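4-hydroxy-tetrahydrodipicolinate synthase (Methylacidiphilum fumariolicum SolV, PDB 6T3T) probably catalyses the condensation of pyruvate with aspartate semialdehyde to 4-hydroxy-tetrahydrodipicolinate, a step of lysine biosynthesis. Local coordinates at residues A[64-67]-A[68-72]; A[279-282]-A[283-287]. All blocks are in the same frame, centred on the assembly; numbering follows the deposited sequence.

Contact 1 (A[64-67]-A[68-72])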
loop_
_atom_site.group_PDB
_atom_site.type_symbol
_atom_site.label_atom_id
_atom_site.label_comp_id
_atom_site.label_asym_id
_atom_site.label_seq_id
_atom_site.Cartn_x
_atom_site.Cartn_y
_atom_site.Cartn_z
ATOM N N ALA A 64 37.123 14.793 2.907
ATOM C CA ALA A 64 38.192 14.302 3.775
ATOM C C ALA A 64 39.254 15.359 3.963
ATOM O O ALA A 64 39.717 15.585 5.083
ATOM C CB ALA A 64 38.820 13.018 3.228
ATOM N N GLU A 65 39.653 16.031 2.875
ATOM C CA GLU A 65 40.692 17.045 2.995
ATOM C C GLU A 65 40.255 18.191 3.892
ATOM O O GLU A 65 41.016 18.603 4.774
ATOM C CB GLU A 65 41.068 17.587 1.628
ATOM C CG GLU A 65 41.981 16.659 0.903
ATOM C CD GLU A 65 41.981 16.939 -0.561
ATOM O OE1 GLU A 65 42.525 16.105 -1.307
ATOM O OE2 GLU A 65 41.450 17.998 -0.956
ATOM N N ILE A 66 39.016 18.681 3.713
ATOM C CA ILE A 66 38.530 19.813 4.510
ATOM C C ILE A 66 38.382 19.420 5.972
ATOM O O ILE A 66 38.877 20.115 6.862
ATOM C CB ILE A 66 37.199 20.352 3.949
ATOM C CG1 ILE A 66 37.428 21.099 2.630
ATOM C CG2 ILE A 66 36.511 21.258 4.961
ATOM C CD1 ILE A 66 36.278 20.888 1.623
ATOM N N VAL A 67 37.757 18.270 6.230
ATOM C CA VAL A 67 37.453 17.850 7.592
ATOM C C VAL A 67 38.732 17.525 8.335
ATOM O O VAL A 67 38.833 17.786 9.538
ATOM C CB VAL A 67 36.473 16.656 7.582
ATOM C CG1 VAL A 67 36.375 16.001 8.969
ATOM C CG2 VAL A 67 35.093 17.124 7.161
ATOM N N GLU A 68 39.736 16.972 7.643
ATOM C CA GLU A 68 41.027 16.623 8.263
ATOM C C GLU A 68 40.848 15.926 9.612
ATOM O O GLU A 68 41.470 16.290 10.622
ATOM C CB GLU A 68 41.908 17.877 8.427
ATOM C CG GLU A 68 43.448 17.635 8.510
ATOM C CD GLU A 68 44.268 18.936 8.521
ATOM O OE1 GLU A 68 45.379 18.996 9.107
ATOM O OE2 GLU A 68 43.782 19.932 7.959
ATOM N N LYS A 69 39.990 14.906 9.611
ATOM C CA LYS A 69 39.767 13.973 10.710
ATOM C C LYS A 69 39.169 14.610 11.962
ATOM O O LYS A 69 39.123 13.963 13.005
ATOM C CB LYS A 69 41.063 13.232 11.074
ATOM C CG LYS A 69 41.587 12.372 9.932
ATOM C CD LYS A 69 41.223 10.915 10.151
ATOM C CE LYS A 69 42.376 10.173 10.849
ATOM N NZ LYS A 69 42.048 8.720 11.021
ATOM N N ARG A 70 38.705 15.856 11.904
ATOM C CA ARG A 70 38.134 16.452 13.112
ATOM C C ARG A 70 36.835 15.758 13.511
ATOM O O ARG A 70 36.566 15.583 14.699
ATOM C CB ARG A 70 37.901 17.940 12.908
ATOM C CG ARG A 70 39.180 18.730 12.811
ATOM C CD ARG A 70 38.907 20.179 12.444
ATOM N NE ARG A 70 38.658 20.330 11.013
ATOM C CZ ARG A 70 38.280 21.477 10.450
ATOM N NH1 ARG A 70 38.105 22.552 11.190
ATOM N NH2 ARG A 70 38.070 21.543 9.149
ATOM N N ILE A 71 36.029 15.343 12.534
ATOM C CA ILE A 71 34.844 14.530 12.774
ATOM C C ILE A 71 34.842 13.385 11.751
ATOM O O ILE A 71 35.611 13.381 10.782
ATOM C CB ILE A 71 33.541 15.370 12.709
ATOM C CG1 ILE A 71 33.344 16.004 11.329
ATOM C CG2 ILE A 71 33.525 16.471 13.760
ATOM C CD1 ILE A 71 32.023 16.865 11.200
ATOM N N LYS A 72 33.940 12.422 11.953
ATOM C CA LYS A 72 33.958 11.203 11.148
ATOM C C LYS A 72 33.348 11.423 9.773
ATOM O O LYS A 72 32.491 12.287 9.571
ATOM C CB LYS A 72 33.198 10.081 11.841
ATOM C CG LYS A 72 33.617 9.857 13.261
ATOM C CD LYS A 72 34.857 8.994 13.306
ATOM C CE LYS A 72 35.320 8.766 14.723
ATOM N NZ LYS A 72 36.648 8.077 14.734
HETATM O O HOH W 1 39.362 13.751 7.276
#

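Contact 2 (A[279-282]-A[283-287])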
loop_
_atom_site.group_PDB
_atom_site.type_symbol
_atom_site.label_atom_id
_atom_site.label_comp_id
_atom_site.label_asym_id
_atom_site.label_seq_id
_atom_site.Cartn_x
_atom_site.Cartn_y
_atom_site.Cartn_z
ATOM N N LEU A 279 7.343 25.903 -2.488
ATOM C CA LEU A 279 8.382 26.872 -2.179
ATOM C C LEU A 279 7.906 27.851 -1.113
ATOM O O LEU A 279 8.637 28.149 -0.161
ATOM C CB LEU A 279 8.784 27.632 -3.453
ATOM C CG LEU A 279 9.883 28.720 -3.334
ATOM C CD1 LEU A 279 11.211 28.071 -2.967
ATOM C CD2 LEU A 279 10.069 29.578 -4.599
ATOM N N GLU A 280 6.673 28.364 -1.261
ATOM C CA GLU A 280 6.171 29.330 -0.294
ATOM C C GLU A 280 5.982 28.693 1.071
ATOM O O GLU A 280 6.305 29.301 2.098
ATOM C CB GLU A 280 4.852 29.928 -0.761
ATOM C CG GLU A 280 4.201 30.836 0.286
ATOM C CD GLU A 280 4.973 32.144 0.494
ATOM O OE1 GLU A 280 5.864 32.452 -0.336
ATOM O OE2 GLU A 280 4.685 32.863 1.482
ATOM N N LYS A 281 5.410 27.490 1.098
ATOM C CA LYS A 281 5.258 26.763 2.347
ATOM C C LYS A 281 6.612 26.553 3.016
ATOM O O LYS A 281 6.760 26.785 4.219
ATOM C CB LYS A 281 4.563 25.426 2.080
ATOM C CG LYS A 281 4.440 24.512 3.278
ATOM C CD LYS A 281 3.480 25.091 4.294
ATOM C CE LYS A 281 3.473 24.276 5.581
ATOM N NZ LYS A 281 2.836 25.061 6.706
ATOM N N LEU A 282 7.613 26.112 2.240
ATOM C CA LEU A 282 8.952 25.910 2.787
ATOM C C LEU A 282 9.506 27.218 3.342
ATOM O O LEU A 282 10.058 27.258 4.446
ATOM C CB LEU A 282 9.896 25.336 1.712
ATOM C CG LEU A 282 11.328 25.189 2.231
ATOM C CD1 LEU A 282 11.362 24.192 3.423
ATOM C CD2 LEU A 282 12.317 24.795 1.111
ATOM N N LYS A 283 9.395 28.293 2.565
ATOM C CA LYS A 283 9.886 29.596 2.997
ATOM C C LYS A 283 9.233 30.024 4.309
ATOM O O LYS A 283 9.910 30.447 5.247
ATOM C CB LYS A 283 9.614 30.617 1.894
ATOM C CG LYS A 283 10.078 32.027 2.167
ATOM C CD LYS A 283 9.871 32.862 0.903
ATOM C CE LYS A 283 10.464 34.250 1.034
ATOM N NZ LYS A 283 10.617 34.884 -0.322
ATOM N N THR A 284 7.906 29.925 4.392
ATOM C CA THR A 284 7.248 30.339 5.622
ATOM C C THR A 284 7.626 29.420 6.785
ATOM O O THR A 284 7.884 29.908 7.891
ATOM C CB THR A 284 5.727 30.416 5.425
ATOM O OG1 THR A 284 5.225 29.129 5.089
ATOM C CG2 THR A 284 5.368 31.375 4.303
ATOM N N THR A 285 7.681 28.090 6.558
ATOM C CA THR A 285 8.112 27.185 7.627
ATOM C C THR A 285 9.541 27.507 8.090
ATOM O O THR A 285 9.832 27.484 9.289
ATOM C CB THR A 285 8.055 25.718 7.174
ATOM O OG1 THR A 285 6.706 25.301 6.964
ATOM C CG2 THR A 285 8.720 24.786 8.225
ATOM N N LEU A 286 10.441 27.803 7.156
ATOM C CA LEU A 286 11.809 28.175 7.530
ATOM C C LEU A 286 11.827 29.354 8.495
ATOM O O LEU A 286 12.524 29.327 9.519
ATOM C CB LEU A 286 12.624 28.527 6.303
ATOM C CG LEU A 286 13.882 27.760 5.907
ATOM C CD1 LEU A 286 14.571 28.524 4.790
ATOM C CD2 LEU A 286 14.827 27.555 7.087
ATOM N N SER A 287 11.095 30.420 8.163
ATOM C CA SER A 287 11.092 31.611 9.010
ATOM C C SER A 287 10.575 31.294 10.406
ATOM O O SER A 287 11.187 31.671 11.408
ATOM C CB SER A 287 10.222 32.700 8.369
ATOM O OG SER A 287 10.999 33.449 7.468
#

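Contact 1 (A[64-67]-A[68-72])
Ala64 O accepts the amide of Glu68, at 2.9 Å from Glu68 N, in the last turn of helix 53-67. The same oxygen also takes a proton from water 1. That water in turn accepts Lys69 N at 2.7 Å, so it links the helix to the turn that follows. Ile66 O receives Arg70 NH2, with 2.8 Å between the two atoms. The bond is bent, 143° at the hydrogen, and the oxygen lies somewhat off the guanidinium plane. Val67 O is gripped twice by Arg70. Arg70 N closes the type I' turn from Val67 to Arg70. Arg70 NE lies 2.9 Å from Val67 O, which sits in the guanidinium plane, and this bond is nearly straight at 169°. The two donors come from opposite faces of the carbonyl plane. A bend at chi3 (-79°) turns the arginine back to the helix end, where NE and NH2 reach the carbonyls. Beside this, Val67 CG1 packs on Ile71 CG1 at 3.8 Å. Val67 also touches Ile73 of strand 72-76, and Ile71 touches Ile32 of helix 21-32. Arg70 NH2 also forms a salt bridge with Glu29 of helix 21-32. Glu68 is the first residue to leave helical geometry, with positive phi. The guanidinium thus binds two carbonyl oxygens at the C-terminal end of the helix, where its positive charge would suit the negative end of the helix dipole.

Contact 2 (A[279-282]-A[283-287])
Lys281 O accepts the amide of Thr285 and also has the hydroxyl of Thr284 close by. The amide bond measures 2.8 Å between Thr285 N and Lys281 O, in the regular i to i+4 pattern of an alpha helix. The hydroxyl of Thr284 lies 2.9 Å away, measured from OG1 to Lys281 O. The same OG1 is 3.2 Å from Glu280 O, so its single proton has two possible acceptors and the choice between them is not settled. Glu280 O also takes the amide of Thr284, in a bond of 168°. The first torsion of Thr284 (62°) sets OG1 between its own backbone N and carbonyl carbon, turned back over the preceding helical turn. Its other branch, CG2, meets the Glu280 carboxylate, with OE2 3.3 Å from CG2. The two side chains cross at about a right angle. Glu280 bends at chi2 (70°), which brings the carboxylate back to the methyl. A valine in place of Thr284 would probably leave Lys281 O and Glu280 O without this extra hydroxyl partner, though their main-chain bonds could remain. On the next face Lys281 runs past Thr285, with CE 3.7 Å from OG1. That hydroxyl is hydrogen-bonded to Asp243 of helix 227-243. Lys281 NZ has the like charge of Arg242 nearby. Leu282 packs against Leu274, and Leu286 against Met259 of helix 251-259. Different faces of the helix thus do different work. Apolar leucines fasten it to the neighbouring helix and loops, and Thr285 ties it to helix 227-243 through a polar bond. Glu280 and Lys283 are exposed residues, though Lys283 also touches Met259.

Overall arrangement
Contact 1 comes first along the chain and contact 2 near the C-terminus. Their centres lie 32 Å apart, and about 21 Å separates their nearest atoms, so they do not touch. Contact 1 lies where helix 53-67, outside the closed eight-stranded parallel barrel of this TIM-barrel protein, turns into strand 72-76, the third strand of the barrel. Contact 2 lies within helix 276-295, which follows the last barrel strand, 202-205, and packs with helices 227-243 and 251-259 in the C-terminal helical part. One contact is thus a helix-to-strand connection of the barrel, the other the middle of a late helix. Both are away from the predicted catalytic residues.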